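Local structure of tyrosine--tRNA ligase, mitochondrial (Emericella nidulans, 5IHX) at residues V72-P77 with F102-A107. The protein probably attaches L-tyrosine to its cognate tRNA at the expense of ATP in mitochondria, the catalytic step of a class I aminoacyl-tRNA synthetase. Residues are numbered along the deposited sequence; the frame is centred on the assembly and turned at random.
Sequences VDPTAP and FLLGGA. With TYR (tyrosine), chain C.
Leu104 lays its CD1 methyl across the pyrrolidine ring of Pro74, 3.8 Å from Pro74 CD, and the same methyl meets CG1 of Val72 at 4.2 Å. With CG anti to the backbone N (chi1 -177°), the branch is carried toward Val72 and Pro74. Met136 touches both Leu104 and Pro74, packing against them from helix 126-153.

Beneath the side chains, two backbone hydrogen bonds join the ends of the parallel strands 68-72 and 100-104. Val72 N donates to Leu103 O at 2.9 Å, and Gly105 N returns a 2.8 Å bond to Val72 O. Val72 thus spends both its backbone polar groups on one neighbour, as expected in parallel pairing. Past this point the chains leave the sheet, and Pro74 and Gly105 each centre an inverse gamma turn.

On the other face lies the bound tyrosine. Leu103, its CG likewise anti to the backbone N (chi1 -179°), sends CD2 to within 3.1 Å of the ligand OH, and this methyl also lies near the ligand CZ. Asp73 flanks the ligand ring, its OD2 3.5 Å from the ligand CD2. That oxygen also rests 3.3 Å from Gly105 CA, where the lack of a side chain permits so close an approach. The Asp73 carboxylate is hydrogen-bonded at both oxygens, OD1 to Tyr217 and OD2 to Thr108. The hydroxyl of Tyr217 is in turn hydrogen-bonded to the ligand, so the same group joins Asp73 to the bound tyrosine.

The example illustrates how a Rossmann-type catalytic domain of a class I synthetase builds its amino acid pocket at the C-terminal ends of adjacent parallel strands.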
ATOM      1  N   VAL A  72     -15.356   9.728  -9.454  1.00 28.20           N
ATOM      2  CA  VAL A  72     -16.184   8.635  -9.943  1.00 29.46           C
ATOM      3  C   VAL A  72     -15.292   7.483 -10.396  1.00 29.90           C
ATOM      4  O   VAL A  72     -14.306   7.694 -11.102  1.00 31.70           O
ATOM      5  CB  VAL A  72     -17.109   9.087 -11.104  1.00 37.40           C
ATOM      6  CG1 VAL A  72     -16.303   9.720 -12.237  1.00 35.49           C
ATOM      7  CG2 VAL A  72     -17.930   7.913 -11.625  1.00 37.69           C
ATOM      8  N   ASP A  73     -15.630   6.272  -9.961  1.00 33.24           N
ATOM      9  CA  ASP A  73     -14.889   5.078 -10.351  1.00 46.70           C
ATOM     10  C   ASP A  73     -15.573   4.407 -11.546  1.00 44.07           C
ATOM     11  O   ASP A  73     -16.757   4.074 -11.474  1.00 42.91           O
ATOM     12  CB  ASP A  73     -14.775   4.091  -9.185  1.00 48.79           C
ATOM     13  CG  ASP A  73     -13.706   4.489  -8.178  1.00 54.33           C
ATOM     14  OD1 ASP A  73     -13.569   3.793  -7.149  1.00 51.49           O
ATOM     15  OD2 ASP A  73     -12.972   5.471  -8.428  1.00 50.79           O
ATOM     16  N   PRO A  74     -14.832   4.213 -12.652  1.00 32.57           N
ATOM     17  CA  PRO A  74     -15.408   3.594 -13.852  1.00 40.41           C
ATOM     18  C   PRO A  74     -15.632   2.085 -13.725  1.00 47.07           C
ATOM     19  O   PRO A  74     -14.778   1.296 -14.129  1.00 61.87           O
ATOM     20  CB  PRO A  74     -14.366   3.903 -14.931  1.00 37.50           C
ATOM     21  CG  PRO A  74     -13.080   3.979 -14.195  1.00 40.57           C
ATOM     22  CD  PRO A  74     -13.420   4.586 -12.860  1.00 28.83           C
ATOM     23  N   THR A  75     -16.776   1.702 -13.164  1.00 44.55           N
ATOM     24  CA  THR A  75     -17.158   0.297 -13.051  1.00 55.43           C
ATOM     25  C   THR A  75     -18.076  -0.106 -14.204  1.00 49.48           C
ATOM     26  O   THR A  75     -18.465  -1.268 -14.326  1.00 52.21           O
ATOM     27  CB  THR A  75     -17.879   0.011 -11.720  1.00 58.93           C
ATOM     28  OG1 THR A  75     -19.070   0.803 -11.636  1.00 59.97           O
ATOM     29  CG2 THR A  75     -16.974   0.328 -10.541  1.00 56.19           C
ATOM     30  N   ALA A  76     -18.421   0.868 -15.040  1.00 47.76           N
ATOM     31  CA  ALA A  76     -19.254   0.640 -16.214  1.00 40.52           C
ATOM     32  C   ALA A  76     -18.779   1.558 -17.337  1.00 35.97           C
ATOM     33  O   ALA A  76     -18.069   2.531 -17.080  1.00 37.43           O
ATOM     34  CB  ALA A  76     -20.722   0.892 -15.885  1.00 40.28           C
ATOM     35  N   PRO A  77     -19.154   1.252 -18.589  1.00 39.20           N
ATOM     36  CA  PRO A  77     -18.733   2.127 -19.690  1.00 40.55           C
ATOM     37  C   PRO A  77     -19.433   3.486 -19.659  1.00 41.65           C
ATOM     38  O   PRO A  77     -19.051   4.401 -20.388  1.00 37.07           O
ATOM     39  CB  PRO A  77     -19.130   1.336 -20.938  1.00 33.90           C
ATOM     40  CG  PRO A  77     -20.225   0.444 -20.492  1.00 35.92           C
ATOM     41  CD  PRO A  77     -19.926   0.092 -19.070  1.00 36.88           C
ATOM     42  N   PHE A 102     -13.289  17.176 -12.201  1.00 27.95           N
ATOM     43  CA  PHE A 102     -13.874  15.846 -12.300  1.00 20.71           C
ATOM     44  C   PHE A 102     -12.753  14.832 -12.192  1.00 26.93           C
ATOM     45  O   PHE A 102     -11.860  14.802 -13.040  1.00 30.58           O
ATOM     46  CB  PHE A 102     -14.628  15.660 -13.622  1.00 28.89           C
ATOM     47  CG  PHE A 102     -15.769  16.619 -13.821  1.00 30.23           C
ATOM     48  CD1 PHE A 102     -17.078  16.177 -13.740  1.00 36.64           C
ATOM     49  CD2 PHE A 102     -15.537  17.957 -14.095  1.00 31.10           C
ATOM     50  CE1 PHE A 102     -18.133  17.046 -13.927  1.00 37.60           C
ATOM     51  CE2 PHE A 102     -16.592  18.833 -14.282  1.00 35.90           C
ATOM     52  CZ  PHE A 102     -17.891  18.375 -14.197  1.00 29.42           C
ATOM     53  N   LEU A 103     -12.797  14.002 -11.156  1.00 29.67           N
ATOM     54  CA  LEU A 103     -11.756  13.007 -10.938  1.00 28.61           C
ATOM     55  C   LEU A 103     -12.227  11.619 -11.347  1.00 26.59           C
ATOM     56  O   LEU A 103     -13.150  11.065 -10.752  1.00 30.17           O
ATOM     57  CB  LEU A 103     -11.322  12.994  -9.472  1.00 36.07           C
ATOM     58  CG  LEU A 103     -10.213  11.994  -9.135  1.00 34.78           C
ATOM     59  CD1 LEU A 103      -8.919  12.382  -9.830  1.00 46.60           C
ATOM     60  CD2 LEU A 103     -10.013  11.903  -7.636  1.00 48.01           C
ATOM     61  N   LEU A 104     -11.576  11.059 -12.361  1.00 31.29           N
ATOM     62  CA  LEU A 104     -11.876   9.706 -12.809  1.00 31.62           C
ATOM     63  C   LEU A 104     -10.956   8.740 -12.073  1.00 28.00           C
ATOM     64  O   LEU A 104      -9.733   8.819 -12.185  1.00 29.64           O
ATOM     65  CB  LEU A 104     -11.703   9.589 -14.325  1.00 30.64           C
ATOM     66  CG  LEU A 104     -12.051   8.246 -14.970  1.00 34.13           C
ATOM     67  CD1 LEU A 104     -13.502   7.858 -14.716  1.00 33.00           C
ATOM     68  CD2 LEU A 104     -11.766   8.300 -16.463  1.00 34.80           C
ATOM     69  N   GLY A 105     -11.553   7.832 -11.311  1.00 28.32           N
ATOM     70  CA  GLY A 105     -10.795   6.921 -10.474  1.00 29.70           C
ATOM     71  C   GLY A 105     -10.298   5.696 -11.213  1.00 28.46           C
ATOM     72  O   GLY A 105     -10.681   4.578 -10.882  1.00 31.19           O
ATOM     73  N   GLY A 106      -9.435   5.901 -12.202  1.00 29.93           N
ATOM     74  CA  GLY A 106      -8.923   4.798 -12.994  1.00 33.15           C
ATOM     75  C   GLY A 106      -8.161   3.794 -12.147  1.00 46.73           C
ATOM     76  O   GLY A 106      -8.302   2.585 -12.329  1.00 51.31           O
ATOM     77  N   ALA A 107      -7.352   4.297 -11.220  1.00 43.82           N
ATOM     78  CA  ALA A 107      -6.560   3.440 -10.343  1.00 45.74           C
ATOM     79  C   ALA A 107      -7.417   2.872  -9.215  1.00 42.86           C
ATOM     80  O   ALA A 107      -7.411   1.668  -8.965  1.00 47.92           O
ATOM     81  CB  ALA A 107      -5.385   4.207  -9.772  1.00 43.33           C
TER
HETATM   82  N   TYR C 501     -14.924   6.468  -3.933  1.00 56.37           N
HETATM   83  CA  TYR C 501     -15.924   7.192  -4.770  1.00 53.00           C
HETATM   84  C   TYR C 501     -17.065   6.267  -5.178  1.00 64.03           C
HETATM   85  O   TYR C 501     -18.190   6.709  -5.417  1.00 65.23           O
HETATM   86  CB  TYR C 501     -15.256   7.780  -6.014  1.00 42.72           C
HETATM   87  CG  TYR C 501     -14.004   8.565  -5.708  1.00 46.65           C
HETATM   88  CD1 TYR C 501     -14.066   9.752  -4.988  1.00 37.83           C
HETATM   89  CD2 TYR C 501     -12.759   8.121  -6.136  1.00 41.38           C
HETATM   90  CE1 TYR C 501     -12.926  10.474  -4.706  1.00 42.87           C
HETATM   91  CE2 TYR C 501     -11.614   8.834  -5.857  1.00 40.14           C
HETATM   92  CZ  TYR C 501     -11.703  10.012  -5.143  1.00 45.09           C
HETATM   93  OH  TYR C 501     -10.565  10.727  -4.862  1.00 52.22           O
HETATM   94  OXT TYR C 501     -16.883   5.054  -5.282  1.00 60.43           O